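Local structure of OsmC family peroxiredoxin (Aquifex aeolicus, 2E8E) at residues E82-V88 and N121-E127. The protein is of unproven function but belongs to the OsmC family of peroxiredoxins and probably reduces peroxides, as many of its relatives do. Residues are numbered along the deposited sequence; the frame is centred on the assembly and turned at random.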
ATOM      1  N   GLU A  82       8.844  -8.078  -9.893  1.00 19.67           N
ATOM      2  CA  GLU A  82       7.735  -8.539 -10.710  1.00 19.91           C
ATOM      3  C   GLU A  82       6.466  -8.611  -9.879  1.00 19.59           C
ATOM      4  O   GLU A  82       6.498  -8.995  -8.713  1.00 18.73           O
ATOM      5  CB  GLU A  82       8.057  -9.924 -11.284  1.00 22.76           C
ATOM      6  CG  GLU A  82       6.868 -10.666 -11.866  1.00 27.51           C
ATOM      7  CD  GLU A  82       7.214 -12.082 -12.299  1.00 30.19           C
ATOM      8  OE1 GLU A  82       6.378 -12.983 -12.087  1.00 31.50           O
ATOM      9  OE2 GLU A  82       8.314 -12.293 -12.855  1.00 30.87           O
ATOM     10  N   ILE A  83       5.350  -8.213 -10.478  1.00 18.77           N
ATOM     11  CA  ILE A  83       4.061  -8.282  -9.805  1.00 17.30           C
ATOM     12  C   ILE A  83       3.079  -8.881 -10.795  1.00 18.10           C
ATOM     13  O   ILE A  83       2.879  -8.336 -11.881  1.00 18.97           O
ATOM     14  CB  ILE A  83       3.525  -6.893  -9.389  1.00 17.45           C
ATOM     15  CG1 ILE A  83       4.482  -6.229  -8.398  1.00 17.28           C
ATOM     16  CG2 ILE A  83       2.136  -7.054  -8.755  1.00 18.95           C
ATOM     17  CD1 ILE A  83       4.010  -4.881  -7.902  1.00 19.80           C
ATOM     18  N   GLU A  84       2.490 -10.013 -10.427  1.00 19.04           N
ATOM     19  CA  GLU A  84       1.510 -10.673 -11.278  1.00 20.93           C
ATOM     20  C   GLU A  84       0.136 -10.399 -10.704  1.00 18.92           C
ATOM     21  O   GLU A  84      -0.082 -10.561  -9.501  1.00 19.93           O
ATOM     22  CB  GLU A  84       1.731 -12.185 -11.300  1.00 23.57           C
ATOM     23  CG  GLU A  84       2.999 -12.646 -11.975  1.00 31.86           C
ATOM     24  CD  GLU A  84       3.072 -14.159 -12.049  1.00 36.46           C
ATOM     25  OE1 GLU A  84       2.170 -14.765 -12.666  1.00 39.44           O
ATOM     26  OE2 GLU A  84       4.023 -14.742 -11.486  1.00 40.03           O
ATOM     27  N   ILE A  85      -0.791  -9.980 -11.558  1.00 17.74           N
ATOM     28  CA  ILE A  85      -2.142  -9.706 -11.105  1.00 17.07           C
ATOM     29  C   ILE A  85      -3.100 -10.463 -12.002  1.00 16.57           C
ATOM     30  O   ILE A  85      -3.058 -10.319 -13.226  1.00 18.40           O
ATOM     31  CB  ILE A  85      -2.497  -8.206 -11.187  1.00 17.91           C
ATOM     32  CG1 ILE A  85      -1.449  -7.367 -10.449  1.00 18.96           C
ATOM     33  CG2 ILE A  85      -3.873  -7.975 -10.579  1.00 19.49           C
ATOM     34  CD1 ILE A  85      -1.695  -5.872 -10.515  1.00 22.07           C
ATOM     35  N   LYS A  86      -3.955 -11.273 -11.389  1.00 17.33           N
ATOM     36  CA  LYS A  86      -4.939 -12.046 -12.131  1.00 20.68           C
ATOM     37  C   LYS A  86      -6.334 -11.654 -11.664  1.00 21.47           C
ATOM     38  O   LYS A  86      -6.644 -11.742 -10.474  1.00 21.38           O
ATOM     39  CB  LYS A  86      -4.723 -13.544 -11.903  1.00 23.56           C
ATOM     40  CG  LYS A  86      -5.712 -14.432 -12.640  1.00 29.45           C
ATOM     41  CD  LYS A  86      -5.450 -15.901 -12.345  1.00 32.47           C
ATOM     42  CE  LYS A  86      -6.445 -16.790 -13.063  1.00 37.24           C
ATOM     43  NZ  LYS A  86      -6.398 -16.574 -14.535  1.00 39.69           N
ATOM     44  N   TYR A  87      -7.164 -11.211 -12.605  1.00 19.19           N
ATOM     45  CA  TYR A  87      -8.531 -10.807 -12.302  1.00 20.67           C
ATOM     46  C   TYR A  87      -9.488 -11.908 -12.746  1.00 21.57           C
ATOM     47  O   TYR A  87      -9.418 -12.371 -13.884  1.00 22.75           O
ATOM     48  CB  TYR A  87      -8.898  -9.535 -13.067  1.00 21.42           C
ATOM     49  CG  TYR A  87      -8.031  -8.334 -12.777  1.00 20.94           C
ATOM     50  CD1 TYR A  87      -8.428  -7.369 -11.851  1.00 20.27           C
ATOM     51  CD2 TYR A  87      -6.824  -8.147 -13.448  1.00 20.63           C
ATOM     52  CE1 TYR A  87      -7.646  -6.241 -11.606  1.00 21.63           C
ATOM     53  CE2 TYR A  87      -6.036  -7.027 -13.207  1.00 19.46           C
ATOM     54  CZ  TYR A  87      -6.452  -6.077 -12.290  1.00 20.56           C
ATOM     55  OH  TYR A  87      -5.683  -4.957 -12.072  1.00 21.85           O
ATOM     56  N   VAL A  88     -10.378 -12.317 -11.850  1.00 20.43           N
ATOM     57  CA  VAL A  88     -11.365 -13.337 -12.178  1.00 22.68           C
ATOM     58  C   VAL A  88     -12.749 -12.759 -11.911  1.00 21.93           C
ATOM     59  O   VAL A  88     -13.092 -12.451 -10.768  1.00 22.83           O
ATOM     60  CB  VAL A  88     -11.177 -14.615 -11.321  1.00 23.03           C
ATOM     61  CG1 VAL A  88     -12.280 -15.623 -11.639  1.00 25.97           C
ATOM     62  CG2 VAL A  88      -9.809 -15.233 -11.591  1.00 24.27           C
ATOM     63  N   ASN A 121       8.129  -5.095 -13.167  1.00 24.19           N
ATOM     64  CA  ASN A 121       7.603  -5.748 -14.360  1.00 24.10           C
ATOM     65  C   ASN A 121       6.210  -6.244 -14.008  1.00 23.29           C
ATOM     66  O   ASN A 121       6.046  -7.113 -13.148  1.00 23.65           O
ATOM     67  CB  ASN A 121       8.482  -6.931 -14.787  1.00 24.62           C
ATOM     68  CG  ASN A 121       7.859  -7.739 -15.920  1.00 28.15           C
ATOM     69  OD1 ASN A 121       7.109  -7.207 -16.741  1.00 28.66           O
ATOM     70  ND2 ASN A 121       8.182  -9.026 -15.979  1.00 29.63           N
ATOM     71  N   LEU A 122       5.208  -5.686 -14.678  1.00 21.17           N
ATOM     72  CA  LEU A 122       3.823  -6.038 -14.412  1.00 21.70           C
ATOM     73  C   LEU A 122       3.290  -7.086 -15.386  1.00 23.03           C
ATOM     74  O   LEU A 122       3.404  -6.933 -16.602  1.00 24.26           O
ATOM     75  CB  LEU A 122       2.968  -4.770 -14.481  1.00 23.28           C
ATOM     76  CG  LEU A 122       1.507  -4.805 -14.037  1.00 26.97           C
ATOM     77  CD1 LEU A 122       1.406  -5.269 -12.589  1.00 27.45           C
ATOM     78  CD2 LEU A 122       0.920  -3.408 -14.191  1.00 28.66           C
ATOM     79  N   LYS A 123       2.720  -8.154 -14.842  1.00 21.64           N
ATOM     80  CA  LYS A 123       2.147  -9.221 -15.656  1.00 24.22           C
ATOM     81  C   LYS A 123       0.671  -9.329 -15.290  1.00 23.45           C
ATOM     82  O   LYS A 123       0.318  -9.779 -14.198  1.00 23.52           O
ATOM     83  CB  LYS A 123       2.879 -10.540 -15.403  1.00 25.59           C
ATOM     84  CG  LYS A 123       4.377 -10.453 -15.700  1.00 30.16           C
ATOM     85  CD  LYS A 123       5.011 -11.813 -15.966  1.00 33.96           C
ATOM     86  CE  LYS A 123       4.939 -12.739 -14.767  1.00 36.85           C
ATOM     87  NZ  LYS A 123       5.662 -14.017 -15.045  1.00 38.69           N
ATOM     88  N   ILE A 124      -0.183  -8.902 -16.213  1.00 22.76           N
ATOM     89  CA  ILE A 124      -1.622  -8.900 -15.996  1.00 22.13           C
ATOM     90  C   ILE A 124      -2.364  -9.954 -16.810  1.00 23.25           C
ATOM     91  O   ILE A 124      -2.071 -10.167 -17.987  1.00 24.49           O
ATOM     92  CB  ILE A 124      -2.195  -7.514 -16.336  1.00 23.37           C
ATOM     93  CG1 ILE A 124      -1.511  -6.454 -15.466  1.00 25.80           C
ATOM     94  CG2 ILE A 124      -3.700  -7.495 -16.128  1.00 23.19           C
ATOM     95  CD1 ILE A 124      -1.847  -5.039 -15.850  1.00 28.10           C
ATOM     96  N   SER A 125      -3.326 -10.609 -16.170  1.00 21.82           N
ATOM     97  CA  SER A 125      -4.136 -11.627 -16.827  1.00 23.40           C
ATOM     98  C   SER A 125      -5.543 -11.576 -16.256  1.00 23.16           C
ATOM     99  O   SER A 125      -5.769 -11.020 -15.183  1.00 21.73           O
ATOM    100  CB  SER A 125      -3.546 -13.019 -16.609  1.00 25.30           C
ATOM    101  OG  SER A 125      -3.569 -13.375 -15.239  1.00 26.62           O
ATOM    102  N   TRP A 126      -6.497 -12.160 -16.968  1.00 23.61           N
ATOM    103  CA  TRP A 126      -7.868 -12.151 -16.491  1.00 24.61           C
ATOM    104  C   TRP A 126      -8.640 -13.301 -17.102  1.00 26.53           C
ATOM    105  O   TRP A 126      -8.208 -13.906 -18.085  1.00 26.32           O
ATOM    106  CB  TRP A 126      -8.539 -10.824 -16.848  1.00 24.65           C
ATOM    107  CG  TRP A 126      -8.571 -10.564 -18.321  1.00 26.27           C
ATOM    108  CD1 TRP A 126      -9.499 -11.015 -19.217  1.00 27.72           C
ATOM    109  CD2 TRP A 126      -7.598  -9.838 -19.081  1.00 27.38           C
ATOM    110  NE1 TRP A 126      -9.162 -10.616 -20.489  1.00 27.04           N
ATOM    111  CE2 TRP A 126      -7.998  -9.895 -20.435  1.00 28.53           C
ATOM    112  CE3 TRP A 126      -6.423  -9.150 -18.750  1.00 29.00           C
ATOM    113  CZ2 TRP A 126      -7.266  -9.286 -21.458  1.00 28.29           C
ATOM    114  CZ3 TRP A 126      -5.696  -8.545 -19.768  1.00 29.82           C
ATOM    115  CH2 TRP A 126      -6.120  -8.620 -21.108  1.00 30.91           C
ATOM    116  N   GLU A 127      -9.785 -13.605 -16.506  1.00 25.30           N
ATOM    117  CA  GLU A 127     -10.622 -14.678 -17.003  1.00 28.35           C
ATOM    118  C   GLU A 127     -12.013 -14.545 -16.422  1.00 27.56           C
ATOM    119  O   GLU A 127     -12.203 -13.977 -15.344  1.00 24.63           O
ATOM    120  CB  GLU A 127     -10.035 -16.041 -16.631  1.00 31.49           C
ATOM    121  CG  GLU A 127     -10.085 -16.373 -15.153  1.00 36.94           C
ATOM    122  CD  GLU A 127      -9.566 -17.770 -14.856  1.00 40.71           C
ATOM    123  OE1 GLU A 127      -8.368 -18.026 -15.102  1.00 42.71           O
ATOM    124  OE2 GLU A 127     -10.354 -18.614 -14.379  1.00 43.44           O
TER
HETATM  125  O   HOH W   1      10.055 -10.728 -14.448  1.00 32.63           O
HETATM  126  O   HOH W   2      -1.301 -12.512 -14.209  1.00 31.08           O
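The carbonyl oxygen of I85 takes two donors: the amide of S125, with S125 N to I85 O at 3.0 Å, and a water that also hydrogen-bonds S125 OG. It lies midway along a parallel strand pair of the OsmC fold, 82-88 beside 121-127, where six backbone hydrogen bonds join the odd-numbered residues I83, I85 and Y87 to N121, K123, S125 and E127. The connection between the strands carries helices 95-109 and 111-116, and strand 60-72 lies antiparallel along the far edge of 80-90.

On the face of E82, E84, K86, K123 and E127, K123 bends at its third torsion (chi3 -63°), bringing its ammonium to the E82 carboxylate, K123 NZ to E82 OE1 at 3.2 Å. The E84 bridge is long, and E84 has a stronger partner in K71; CG of E84 instead rests on K123 CE at 3.4 Å. Further along, K86 runs out straight and turns at its last torsion (chi4 58°), which carries NZ into a salt bridge with E127 OE1, met on the anti side, 35° out of the carboxylate plane. Replacing E127 by alanine removes CG and the carboxylate, which would probably leave the K86 charge without its mate on this strand and open a gap beside V88 CG2.

The opposite face, with I83, I85, Y87, L122, I124 and W126, is mostly apolar and packs on helices 34-56 and 95-109: L122 CD1 touches I85 CD1 at 3.8 Å, while Y87 sends its hydroxyl to S46 on helix 34-56. The Y87 ring turns its edge to the neighbouring strand, with S125 O in the ring plane, 3.5 Å from Y87 CD2, and I124 CG2 3.8 Å from Y87 CE2.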